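Long-range contacts in WGR domain-containing protein (Bacteroides fragilis, PDB 2RA8), which is of unknown function but joins a WGR domain to leucine-rich repeats, a repeat architecture that often serves protein-protein recognition: residues A[183-188]-A[207-212]; A[163-168]-A[188-193]; A[144-149]-A[177-182]. All blocks are in the same frame, centred on the assembly; numbering follows the deposited sequence.

In the fold
All three contacts lie within the leucine-rich-repeat part of the chain, where strands run parallel and helices or loops pack behind them. Contact 3 joins neighbouring strands; its centre lies about 10 Å from the centre of the chain, and those of contacts 1 and 2 about 19 Å from it, on the convex side. Contacts 1 and 2 share Gly-188, with centres about 10 Å apart, and are tied by Ser-186 O to Leu-164 N (2.8 Å). Contact 3 backs onto both: Leu-164 CD2 packs on Trp-146 CZ2 at 3.5 Å, and Leu-185 CD2 on Ile-179 CG2 at 3.9 Å.

Contact 1: A[183-188]-A[207-212]; sequences NNLSIG and DSVVED
Asp-212, on helix 207-215, puts its carboxylate against the loop 183-188 that runs on from strand 176-180, and one oxygen does the gripping. OD2 accepts from Ser-186 OG at 2.8 Å and from the backbone N of Ile-187 at 3.1 Å, the latter with an N-H...O angle of 160°. Both donors come from the same face of the carboxylate: the hydroxyl meets OD2 on its syn side, 33° out of the plane, while the Ile-187 amide stands well above it. Ser-186 reaches this oxygen because its OG is turned opposite its own backbone N (chi1 -174°). The CB of Asp-212 points at the loop, and this methylene lies 3.1 Å from Gly-188 O and 3.5 Å from Ile-187 CG1.

Ile-187 has CG1 wedged between its backbone N and carbonyl carbon, and this branch crosses the Asp-212 side chain at a slant. Its other branch, CG2, packs on Ile-179 of strand 176-180, so the residue bridges the helix and the sheet. One turn back along the helix, Val-209 CG2 comes up beside Leu-185, 4.4 Å from Leu-185 CD2, a loose apolar contact. A water bridges the more open margin, donating to Leu-185 O at 3.0 Å and lying 2.7 Å from Ser-208 OG.

The contact packs the loop after strand 176-180 against the helix 207-215 that follows strand 197-201, on the helix-bearing side of the leucine-rich-repeat sheet. With Asp-212 buried and two donors converging on OD2, its negative charge is probably stabilised, and the backbone at Ile-187 is held to the helix by a polar grip rather than by apolar packing alone.

Contact 2: A[163-168]-A[188-193]; sequences DLSPVL and GKKPRP
Ser-165, in the first turn of helix 165-169, meets two basic side chains from the convex-side loop of this leucine-rich-repeat fold, the loop that leads from strand 176-180 toward strand 197-201. Its hydroxyl accepts from Lys-190 NZ at 3.1 Å, and Arg-192 NH1 stands 2.9 Å from the same OG, which lies at the edge of the guanidinium and in its plane. The Ser-165 side chain reaches this spot with OG opposite the backbone N, chi1 -177°. Gly-188, with a positive phi of 79°, brings its backbone right up to the serine, its N 3.8 Å from Ser-165 CB.

Aliphatic carbons lie over both faces of the guanidinium, each toward the rim. Leu-168 CB sits 3.6 Å above the plane on one side and 3.7 Å from Arg-192 NH2; the leucine side chain crosses the arginine at about a right angle, with CD1 near NE. Over the opposite face lies CB of Lys-190. Both basic chains run out extended, Lys-190 beyond CG and Arg-192 from CG to NE, and so bring their charged ends back to the helix.

Both charged ends have a further direct partner, Asp-169 at the end of helix 165-169, which forms salt bridges with Lys-190 NZ and Arg-192 NH2. Arg-192 NH1 donates to Ile-187 O. The two basic ends are therefore gathered round one carboxylate, which probably balances much of their charge.

The serine itself is set in place by the start of its helix: Asp-163 caps it, OD1 accepting from Ser-165 N at 3.1 Å from above the carboxylate plane, with an N-H...O angle of 162°.

Contact 3: A[144-149]-A[177-182]; sequences LFWGDI and LKIKGT
Strands 143-146 and 176-180 are neighbours in the parallel sheet of the leucine-rich repeats and belong to one beta-alpha-beta unit with helix 165-169. Their segment axes run 4.6 Å apart at an angle of 8°. Backbone bonds alternate along them: Lys-178 N to Leu-144 O (2.9 Å), Trp-146 N to Lys-178 O (2.7 Å) and Lys-180 N to Trp-146 O (3.0 Å).

On one face of the sheet Phe-145 and Lys-178 lie together. Lys-178, extended from a CG opposite its backbone N (chi1 -177°), lays its methylenes over the phenyl ring, with CD 3.9 Å from the ring centroid. NZ follows at 4.4 Å from the centroid, a cation-pi contact, while Asp-148 CB rests toward the rim of the opposite face. The other face carries Leu-144, Trp-146, Leu-177 and Ile-179, with Leu-144 CD2 4.3 Å from Leu-177 CD2.

At the end of its strand, Lys-180 runs alongside Gly-147 O, which lies beyond strand 144-146, and ends in a weak bond from NZ to Ile-149 O (3.1 Å). The two faces thus differ in chemistry: leucines, isoleucine and tryptophan build the buried interior, whereas long lysine chains use their methylenes for packing and keep their ammonium ends for polar or cation-pi partners.

Contact 1: A[183-188]-A[207-212]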
ATOM      1  N   ASN A 183       3.147   5.415 -22.686  1.00 25.94           N
ATOM      2  CA  ASN A 183       2.651   5.130 -24.034  1.00 29.39           C
ATOM      3  C   ASN A 183       2.410   6.422 -24.805  1.00 21.09           C
ATOM      4  O   ASN A 183       1.585   7.247 -24.408  1.00 20.36           O
ATOM      5  CB  ASN A 183       1.326   4.348 -23.978  1.00 23.51           C
ATOM      6  CG  ASN A 183       1.499   2.918 -23.482  1.00 41.23           C
ATOM      7  OD1 ASN A 183       0.515   2.196 -23.292  1.00 45.94           O
ATOM      8  ND2 ASN A 183       2.745   2.499 -23.282  1.00 31.29           N
ATOM      9  N   ASN A 184       3.125   6.593 -25.916  1.00 24.91           N
ATOM     10  CA  ASN A 184       2.980   7.783 -26.760  1.00 29.30           C
ATOM     11  C   ASN A 184       3.317   9.064 -26.031  1.00 33.37           C
ATOM     12  O   ASN A 184       2.761  10.122 -26.334  1.00 24.52           O
ATOM     13  CB  ASN A 184       1.542   7.887 -27.291  1.00 33.35           C
ATOM     14  CG  ASN A 184       1.177   6.747 -28.227  1.00 43.22           C
ATOM     15  OD1 ASN A 184       0.060   6.224 -28.182  1.00 41.83           O
ATOM     16  ND2 ASN A 184       2.115   6.365 -29.092  1.00 43.34           N
ATOM     17  N   LEU A 185       4.230   8.984 -25.070  1.00 26.98           N
ATOM     18  CA  LEU A 185       4.620  10.154 -24.302  1.00 19.16           C
ATOM     19  C   LEU A 185       5.783  10.875 -24.928  1.00 23.93           C
ATOM     20  O   LEU A 185       6.645  10.262 -25.548  1.00 19.28           O
ATOM     21  CB  LEU A 185       5.009   9.748 -22.866  1.00 30.35           C
ATOM     22  CG  LEU A 185       5.739  10.806 -22.023  1.00 16.99           C
ATOM     23  CD1 LEU A 185       4.808  11.989 -21.762  1.00 23.18           C
ATOM     24  CD2 LEU A 185       6.208  10.208 -20.712  1.00 17.48           C
ATOM     25  N   SER A 186       5.806  12.192 -24.771  1.00 23.84           N
ATOM     26  CA  SER A 186       6.913  13.000 -25.270  1.00 27.11           C
ATOM     27  C   SER A 186       6.954  14.249 -24.430  1.00 21.43           C
ATOM     28  O   SER A 186       5.930  14.663 -23.893  1.00 20.00           O
ATOM     29  CB  SER A 186       6.717  13.370 -26.742  1.00 29.01           C
ATOM     30  OG  SER A 186       7.868  14.036 -27.236  1.00 29.89           O
ATOM     31  N   ILE A 187       8.136  14.841 -24.287  1.00 26.39           N
ATOM     32  CA  ILE A 187       8.290  16.063 -23.503  1.00 23.93           C
ATOM     33  C   ILE A 187       9.083  17.069 -24.295  1.00 29.46           C
ATOM     34  O   ILE A 187       9.442  18.133 -23.792  1.00 20.82           O
ATOM     35  CB  ILE A 187       9.007  15.804 -22.159  1.00 20.54           C
ATOM     36  CG1 ILE A 187      10.393  15.210 -22.405  1.00 24.63           C
ATOM     37  CG2 ILE A 187       8.154  14.888 -21.289  1.00 26.49           C
ATOM     38  CD1 ILE A 187      11.237  15.108 -21.155  1.00 23.75           C
ATOM     39  N   GLY A 188       9.366  16.715 -25.547  1.00 20.86           N
ATOM     40  CA  GLY A 188      10.097  17.596 -26.434  1.00 16.93           C
ATOM     41  C   GLY A 188      11.597  17.635 -26.240  1.00 25.70           C
ATOM     42  O   GLY A 188      12.160  16.925 -25.396  1.00 26.83           O
ATOM     43  N   ASP A 207      12.557   4.586 -26.221  1.00 27.48           N
ATOM     44  CA  ASP A 207      13.768   5.332 -26.546  1.00 36.30           C
ATOM     45  C   ASP A 207      13.430   6.772 -26.869  1.00 30.83           C
ATOM     46  O   ASP A 207      14.258   7.666 -26.703  1.00 34.02           O
ATOM     47  CB  ASP A 207      14.489   4.690 -27.743  1.00 44.08           C
ATOM     48  CG  ASP A 207      15.374   3.516 -27.338  1.00 65.23           C
ATOM     49  OD1 ASP A 207      15.811   2.759 -28.231  1.00 64.28           O
ATOM     50  OD2 ASP A 207      15.642   3.358 -26.127  1.00 79.01           O
ATOM     51  N   SER A 208      12.203   7.010 -27.327  1.00 32.32           N
ATOM     52  CA  SER A 208      11.771   8.364 -27.665  1.00 30.96           C
ATOM     53  C   SER A 208      11.831   9.267 -26.461  1.00 29.31           C
ATOM     54  O   SER A 208      12.220  10.430 -26.564  1.00 28.85           O
ATOM     55  CB  SER A 208      10.350   8.350 -28.231  1.00 39.87           C
ATOM     56  OG  SER A 208       9.484   7.570 -27.427  1.00 39.41           O
ATOM     57  N   VAL A 209      11.467   8.735 -25.301  1.00 33.28           N
ATOM     58  CA  VAL A 209      11.502   9.515 -24.070  1.00 22.59           C
ATOM     59  C   VAL A 209      12.924   9.881 -23.707  1.00 30.32           C
ATOM     60  O   VAL A 209      13.217  11.038 -23.386  1.00 31.98           O
ATOM     61  CB  VAL A 209      10.861   8.729 -22.908  1.00 27.90           C
ATOM     62  CG1 VAL A 209      10.991   9.512 -21.615  1.00 17.91           C
ATOM     63  CG2 VAL A 209       9.392   8.445 -23.226  1.00 27.08           C
ATOM     64  N   VAL A 210      13.826   8.905 -23.757  1.00 20.61           N
ATOM     65  CA  VAL A 210      15.221   9.170 -23.433  1.00 24.18           C
ATOM     66  C   VAL A 210      15.803  10.200 -24.387  1.00 26.05           C
ATOM     67  O   VAL A 210      16.586  11.071 -23.981  1.00 32.30           O
ATOM     68  CB  VAL A 210      16.070   7.882 -23.502  1.00 18.44           C
ATOM     69  CG1 VAL A 210      17.514   8.195 -23.161  1.00 25.32           C
ATOM     70  CG2 VAL A 210      15.522   6.840 -22.533  1.00 29.02           C
ATOM     71  N   GLU A 211      15.423  10.115 -25.658  1.00 28.74           N
ATOM     72  CA  GLU A 211      15.926  11.050 -26.659  1.00 31.91           C
ATOM     73  C   GLU A 211      15.434  12.453 -26.409  1.00 24.46           C
ATOM     74  O   GLU A 211      16.133  13.428 -26.703  1.00 23.55           O
ATOM     75  CB  GLU A 211      15.541  10.582 -28.065  1.00 30.01           C
ATOM     76  CG  GLU A 211      16.220   9.269 -28.446  1.00 36.34           C
ATOM     77  CD  GLU A 211      15.973   8.864 -29.885  1.00 44.95           C
ATOM     78  OE1 GLU A 211      16.515   9.534 -30.791  1.00 65.40           O
ATOM     79  OE2 GLU A 211      15.236   7.878 -30.106  1.00 42.02           O
ATOM     80  N   ASP A 212      14.224  12.576 -25.872  1.00 20.29           N
ATOM     81  CA  ASP A 212      13.700  13.894 -25.541  1.00 21.22           C
ATOM     82  C   ASP A 212      14.577  14.488 -24.464  1.00 28.55           C
ATOM     83  O   ASP A 212      14.953  15.659 -24.528  1.00 22.26           O
ATOM     84  CB  ASP A 212      12.255  13.814 -25.042  1.00 21.93           C
ATOM     85  CG  ASP A 212      11.262  13.582 -26.165  1.00 30.04           C
ATOM     86  OD1 ASP A 212      11.590  13.914 -27.327  1.00 24.76           O
ATOM     87  OD2 ASP A 212      10.147  13.080 -25.889  1.00 19.44           O
TER
HETATM   88  O   HOH W   1       6.894   7.550 -26.769  1.00 35.60           O

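Contact 2: A[163-168]-A[188-193]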
ATOM      1  N   ASP A 163       1.848  14.230 -26.392  1.00 23.46           N
ATOM      2  CA  ASP A 163       3.038  15.070 -26.361  1.00 21.91           C
ATOM      3  C   ASP A 163       2.786  16.095 -25.275  1.00 21.85           C
ATOM      4  O   ASP A 163       1.866  16.902 -25.380  1.00 20.96           O
ATOM      5  CB  ASP A 163       3.228  15.756 -27.711  1.00 26.92           C
ATOM      6  CG  ASP A 163       4.327  16.794 -27.690  1.00 30.27           C
ATOM      7  OD1 ASP A 163       5.256  16.676 -26.864  1.00 37.91           O
ATOM      8  OD2 ASP A 163       4.267  17.724 -28.517  1.00 41.79           O
ATOM      9  N   LEU A 164       3.575  16.063 -24.205  1.00 22.50           N
ATOM     10  CA  LEU A 164       3.370  17.026 -23.124  1.00 22.04           C
ATOM     11  C   LEU A 164       4.268  18.239 -23.222  1.00 24.97           C
ATOM     12  O   LEU A 164       4.267  19.086 -22.333  1.00 21.84           O
ATOM     13  CB  LEU A 164       3.581  16.363 -21.752  1.00 26.03           C
ATOM     14  CG  LEU A 164       2.619  15.247 -21.300  1.00 17.00           C
ATOM     15  CD1 LEU A 164       2.949  14.857 -19.848  1.00 25.38           C
ATOM     16  CD2 LEU A 164       1.182  15.723 -21.394  1.00 17.01           C
ATOM     17  N   SER A 165       5.045  18.350 -24.293  1.00 20.40           N
ATOM     18  CA  SER A 165       5.925  19.512 -24.414  1.00 25.98           C
ATOM     19  C   SER A 165       5.152  20.818 -24.356  1.00 30.34           C
ATOM     20  O   SER A 165       5.625  21.801 -23.778  1.00 29.33           O
ATOM     21  CB  SER A 165       6.736  19.452 -25.705  1.00 26.73           C
ATOM     22  OG  SER A 165       7.640  20.548 -25.779  1.00 31.68           O
ATOM     23  N   PRO A 166       3.949  20.863 -24.952  1.00 32.66           N
ATOM     24  CA  PRO A 166       3.201  22.125 -24.894  1.00 23.27           C
ATOM     25  C   PRO A 166       2.711  22.457 -23.503  1.00 30.20           C
ATOM     26  O   PRO A 166       2.563  23.631 -23.150  1.00 26.51           O
ATOM     27  CB  PRO A 166       2.051  21.891 -25.869  1.00 23.16           C
ATOM     28  CG  PRO A 166       2.657  20.965 -26.877  1.00 26.42           C
ATOM     29  CD  PRO A 166       3.387  19.978 -25.988  1.00 33.55           C
ATOM     30  N   VAL A 167       2.447  21.421 -22.711  1.00 28.75           N
ATOM     31  CA  VAL A 167       1.981  21.601 -21.341  1.00 25.79           C
ATOM     32  C   VAL A 167       3.116  22.118 -20.498  1.00 22.67           C
ATOM     33  O   VAL A 167       2.930  23.024 -19.687  1.00 27.86           O
ATOM     34  CB  VAL A 167       1.450  20.272 -20.749  1.00 25.10           C
ATOM     35  CG1 VAL A 167       1.156  20.433 -19.265  1.00 33.34           C
ATOM     36  CG2 VAL A 167       0.180  19.859 -21.486  1.00 17.20           C
ATOM     37  N   LEU A 168       4.306  21.557 -20.689  1.00 24.18           N
ATOM     38  CA  LEU A 168       5.464  22.009 -19.941  1.00 21.78           C
ATOM     39  C   LEU A 168       5.801  23.440 -20.342  1.00 28.23           C
ATOM     40  O   LEU A 168       6.280  24.221 -19.519  1.00 19.69           O
ATOM     41  CB  LEU A 168       6.668  21.086 -20.198  1.00 20.58           C
ATOM     42  CG  LEU A 168       6.457  19.602 -19.820  1.00 27.88           C
ATOM     43  CD1 LEU A 168       7.720  18.823 -20.128  1.00 21.64           C
ATOM     44  CD2 LEU A 168       6.098  19.464 -18.341  1.00 19.54           C
ATOM     45  N   GLY A 188       9.366  16.715 -25.547  1.00 20.86           N
ATOM     46  CA  GLY A 188      10.097  17.596 -26.434  1.00 16.93           C
ATOM     47  C   GLY A 188      11.597  17.635 -26.240  1.00 25.70           C
ATOM     48  O   GLY A 188      12.160  16.925 -25.396  1.00 26.83           O
ATOM     49  N   LYS A 189      12.240  18.472 -27.048  1.00 26.80           N
ATOM     50  CA  LYS A 189      13.678  18.667 -27.005  1.00 29.34           C
ATOM     51  C   LYS A 189      13.884  20.160 -26.971  1.00 32.67           C
ATOM     52  O   LYS A 189      14.114  20.791 -27.999  1.00 30.51           O
ATOM     53  CB  LYS A 189      14.331  18.063 -28.254  1.00 30.64           C
ATOM     54  CG  LYS A 189      14.057  16.576 -28.402  1.00 24.69           C
ATOM     55  CD  LYS A 189      14.714  15.969 -29.622  1.00 30.24           C
ATOM     56  CE  LYS A 189      14.246  14.534 -29.812  1.00 41.82           C
ATOM     57  NZ  LYS A 189      14.897  13.880 -30.981  1.00 43.02           N
ATOM     58  N   LYS A 190      13.777  20.729 -25.776  1.00 27.16           N
ATOM     59  CA  LYS A 190      13.919  22.165 -25.596  1.00 27.65           C
ATOM     60  C   LYS A 190      14.705  22.463 -24.361  1.00 28.34           C
ATOM     61  O   LYS A 190      14.895  21.598 -23.499  1.00 26.09           O
ATOM     62  CB  LYS A 190      12.536  22.821 -25.470  1.00 35.30           C
ATOM     63  CG  LYS A 190      11.625  22.582 -26.668  1.00 28.84           C
ATOM     64  CD  LYS A 190      10.185  23.003 -26.396  1.00 39.11           C
ATOM     65  CE  LYS A 190       9.345  22.847 -27.663  1.00 41.48           C
ATOM     66  NZ  LYS A 190       7.891  23.097 -27.459  1.00 49.97           N
ATOM     67  N   PRO A 191      15.233  23.688 -24.263  1.00 20.84           N
ATOM     68  CA  PRO A 191      15.981  23.951 -23.038  1.00 24.42           C
ATOM     69  C   PRO A 191      14.971  24.200 -21.946  1.00 22.91           C
ATOM     70  O   PRO A 191      13.991  24.921 -22.147  1.00 25.00           O
ATOM     71  CB  PRO A 191      16.814  25.182 -23.395  1.00 30.78           C
ATOM     72  CG  PRO A 191      16.013  25.854 -24.475  1.00 27.97           C
ATOM     73  CD  PRO A 191      15.505  24.706 -25.292  1.00 27.45           C
ATOM     74  N   ARG A 192      15.172  23.567 -20.796  1.00 23.45           N
ATOM     75  CA  ARG A 192      14.263  23.745 -19.671  1.00 26.89           C
ATOM     76  C   ARG A 192      15.041  23.941 -18.415  1.00 23.21           C
ATOM     77  O   ARG A 192      15.100  23.064 -17.554  1.00 25.17           O
ATOM     78  CB  ARG A 192      13.338  22.538 -19.525  1.00 28.36           C
ATOM     79  CG  ARG A 192      12.416  22.344 -20.712  1.00 22.24           C
ATOM     80  CD  ARG A 192      11.440  21.226 -20.428  1.00 27.61           C
ATOM     81  NE  ARG A 192      10.739  20.789 -21.624  1.00 23.62           N
ATOM     82  CZ  ARG A 192       9.842  21.512 -22.279  1.00 25.94           C
ATOM     83  NH1 ARG A 192       9.259  21.011 -23.360  1.00 27.82           N
ATOM     84  NH2 ARG A 192       9.524  22.728 -21.851  1.00 27.09           N
ATOM     85  N   PRO A 193      15.673  25.113 -18.281  1.00 19.68           N
ATOM     86  CA  PRO A 193      16.458  25.393 -17.086  1.00 19.24           C
ATOM     87  C   PRO A 193      15.614  25.503 -15.834  1.00 18.21           C
ATOM     88  O   PRO A 193      16.143  25.550 -14.721  1.00 26.39           O
ATOM     89  CB  PRO A 193      17.164  26.706 -17.445  1.00 20.82           C
ATOM     90  CG  PRO A 193      16.160  27.391 -18.331  1.00 18.07           C
ATOM     91  CD  PRO A 193      15.708  26.253 -19.219  1.00 25.39           C
TER

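Contact 3: A[144-149]-A[177-182]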
ATOM      1  N   LEU A 144       4.289  19.372 -10.931  1.00 20.35           N
ATOM      2  CA  LEU A 144       3.294  18.668 -11.725  1.00 21.75           C
ATOM      3  C   LEU A 144       3.509  17.171 -11.679  1.00  8.91           C
ATOM      4  O   LEU A 144       4.592  16.679 -11.996  1.00 15.55           O
ATOM      5  CB  LEU A 144       3.355  19.127 -13.190  1.00 24.35           C
ATOM      6  CG  LEU A 144       2.534  18.304 -14.202  1.00 17.32           C
ATOM      7  CD1 LEU A 144       1.049  18.379 -13.843  1.00 13.73           C
ATOM      8  CD2 LEU A 144       2.774  18.824 -15.614  1.00 21.01           C
ATOM      9  N   PHE A 145       2.474  16.440 -11.274  1.00 16.83           N
ATOM     10  CA  PHE A 145       2.525  14.981 -11.224  1.00 10.43           C
ATOM     11  C   PHE A 145       1.463  14.587 -12.201  1.00 19.76           C
ATOM     12  O   PHE A 145       0.279  14.620 -11.887  1.00 21.49           O
ATOM     13  CB  PHE A 145       2.180  14.462  -9.812  1.00 23.90           C
ATOM     14  CG  PHE A 145       2.194  12.953  -9.671  1.00 16.14           C
ATOM     15  CD1 PHE A 145       2.590  12.119 -10.716  1.00 29.80           C
ATOM     16  CD2 PHE A 145       1.796  12.371  -8.474  1.00 20.12           C
ATOM     17  CE1 PHE A 145       2.582  10.723 -10.559  1.00 20.43           C
ATOM     18  CE2 PHE A 145       1.787  10.977  -8.311  1.00 27.54           C
ATOM     19  CZ  PHE A 145       2.181  10.157  -9.354  1.00 15.06           C
ATOM     20  N   TRP A 146       1.898  14.230 -13.404  1.00 13.44           N
ATOM     21  CA  TRP A 146       1.013  13.861 -14.505  1.00 19.30           C
ATOM     22  C   TRP A 146       0.826  12.363 -14.655  1.00 16.58           C
ATOM     23  O   TRP A 146       1.786  11.640 -14.925  1.00 23.01           O
ATOM     24  CB  TRP A 146       1.589  14.445 -15.814  1.00 13.30           C
ATOM     25  CG  TRP A 146       0.686  14.310 -17.003  1.00 19.97           C
ATOM     26  CD1 TRP A 146       0.467  13.183 -17.748  1.00 19.62           C
ATOM     27  CD2 TRP A 146      -0.146  15.332 -17.561  1.00 26.14           C
ATOM     28  NE1 TRP A 146      -0.450  13.443 -18.737  1.00 27.63           N
ATOM     29  CE2 TRP A 146      -0.841  14.752 -18.649  1.00 30.14           C
ATOM     30  CE3 TRP A 146      -0.368  16.677 -17.250  1.00 15.61           C
ATOM     31  CZ2 TRP A 146      -1.748  15.480 -19.428  1.00 21.68           C
ATOM     32  CZ3 TRP A 146      -1.270  17.406 -18.027  1.00 20.00           C
ATOM     33  CH2 TRP A 146      -1.948  16.802 -19.107  1.00 22.58           C
ATOM     34  N   GLY A 147      -0.407  11.889 -14.483  1.00 20.41           N
ATOM     35  CA  GLY A 147      -0.675  10.466 -14.634  1.00 19.90           C
ATOM     36  C   GLY A 147      -0.731   9.633 -13.359  1.00 23.06           C
ATOM     37  O   GLY A 147      -0.343   8.469 -13.360  1.00 25.88           O
ATOM     38  N   ASP A 148      -1.217  10.218 -12.268  1.00 19.41           N
ATOM     39  CA  ASP A 148      -1.294   9.490 -11.012  1.00 19.85           C
ATOM     40  C   ASP A 148      -2.474   8.548 -11.071  1.00 18.11           C
ATOM     41  O   ASP A 148      -3.515   8.778 -10.448  1.00 18.78           O
ATOM     42  CB  ASP A 148      -1.419  10.466  -9.849  1.00 22.49           C
ATOM     43  CG  ASP A 148      -1.367   9.778  -8.493  1.00 22.17           C
ATOM     44  OD1 ASP A 148      -0.783   8.683  -8.397  1.00 31.58           O
ATOM     45  OD2 ASP A 148      -1.895  10.349  -7.519  1.00 24.84           O
ATOM     46  N   ILE A 149      -2.282   7.485 -11.848  1.00 25.01           N
ATOM     47  CA  ILE A 149      -3.273   6.437 -12.092  1.00 25.11           C
ATOM     48  C   ILE A 149      -2.834   5.156 -11.418  1.00 29.13           C
ATOM     49  O   ILE A 149      -1.807   4.581 -11.784  1.00 24.66           O
ATOM     50  CB  ILE A 149      -3.381   6.121 -13.603  1.00 19.74           C
ATOM     51  CG1 ILE A 149      -3.400   7.414 -14.421  1.00 21.38           C
ATOM     52  CG2 ILE A 149      -4.592   5.225 -13.858  1.00 19.37           C
ATOM     53  CD1 ILE A 149      -4.474   8.376 -14.041  1.00 32.54           C
ATOM     54  N   LEU A 177       8.893  17.764 -11.818  1.00 10.97           N
ATOM     55  CA  LEU A 177       8.057  17.070 -12.798  1.00 20.94           C
ATOM     56  C   LEU A 177       8.085  15.583 -12.576  1.00 10.96           C
ATOM     57  O   LEU A 177       9.152  14.967 -12.512  1.00 19.35           O
ATOM     58  CB  LEU A 177       8.563  17.346 -14.212  1.00 19.61           C
ATOM     59  CG  LEU A 177       7.628  17.519 -15.408  1.00 24.60           C
ATOM     60  CD1 LEU A 177       8.442  17.209 -16.637  1.00 19.79           C
ATOM     61  CD2 LEU A 177       6.409  16.628 -15.349  1.00 20.01           C
ATOM     62  N   LYS A 178       6.898  15.003 -12.476  1.00 15.54           N
ATOM     63  CA  LYS A 178       6.752  13.577 -12.255  1.00 14.69           C
ATOM     64  C   LYS A 178       5.670  13.115 -13.195  1.00 20.94           C
ATOM     65  O   LYS A 178       4.577  13.691 -13.223  1.00 20.21           O
ATOM     66  CB  LYS A 178       6.343  13.337 -10.809  1.00 20.81           C
ATOM     67  CG  LYS A 178       6.223  11.892 -10.377  1.00 28.95           C
ATOM     68  CD  LYS A 178       5.985  11.873  -8.874  1.00 20.23           C
ATOM     69  CE  LYS A 178       5.767  10.482  -8.334  1.00 38.96           C
ATOM     70  NZ  LYS A 178       5.570  10.579  -6.859  1.00 34.70           N
ATOM     71  N   ILE A 179       5.983  12.086 -13.979  1.00 21.31           N
ATOM     72  CA  ILE A 179       5.062  11.527 -14.964  1.00 14.69           C
ATOM     73  C   ILE A 179       4.998  10.012 -14.817  1.00 17.54           C
ATOM     74  O   ILE A 179       6.025   9.345 -14.694  1.00 23.37           O
ATOM     75  CB  ILE A 179       5.536  11.841 -16.398  1.00 17.12           C
ATOM     76  CG1 ILE A 179       5.757  13.357 -16.579  1.00 12.51           C
ATOM     77  CG2 ILE A 179       4.513  11.343 -17.407  1.00 14.76           C
ATOM     78  CD1 ILE A 179       6.569  13.678 -17.835  1.00 17.70           C
ATOM     79  N   LYS A 180       3.787   9.465 -14.843  1.00 20.90           N
ATOM     80  CA  LYS A 180       3.589   8.024 -14.722  1.00 12.18           C
ATOM     81  C   LYS A 180       2.824   7.573 -15.941  1.00 21.46           C
ATOM     82  O   LYS A 180       1.764   8.115 -16.226  1.00 21.45           O
ATOM     83  CB  LYS A 180       2.794   7.700 -13.450  1.00 16.00           C
ATOM     84  CG  LYS A 180       2.488   6.219 -13.253  1.00 14.25           C
ATOM     85  CD  LYS A 180       1.800   5.992 -11.905  1.00 12.76           C
ATOM     86  CE  LYS A 180       1.391   4.533 -11.744  1.00 28.54           C
ATOM     87  NZ  LYS A 180       0.884   4.240 -10.379  1.00 20.53           N
ATOM     88  N   GLY A 181       3.355   6.574 -16.655  1.00 17.49           N
ATOM     89  CA  GLY A 181       2.718   6.083 -17.869  1.00 20.00           C
ATOM     90  C   GLY A 181       3.516   6.670 -19.020  1.00 27.24           C
ATOM     91  O   GLY A 181       3.778   7.873 -19.029  1.00 25.25           O
ATOM     92  N   THR A 182       3.908   5.851 -19.992  1.00 25.47           N
ATOM     93  CA  THR A 182       4.722   6.369 -21.090  1.00 28.46           C
ATOM     94  C   THR A 182       4.282   6.085 -22.512  1.00 25.08           C
ATOM     95  O   THR A 182       4.974   6.465 -23.461  1.00 25.85           O
ATOM     96  CB  THR A 182       6.174   5.897 -20.928  1.00 29.32           C
ATOM     97  OG1 THR A 182       6.189   4.475 -20.748  1.00 27.43           O
ATOM     98  CG2 THR A 182       6.820   6.563 -19.714  1.00 28.46           C
TER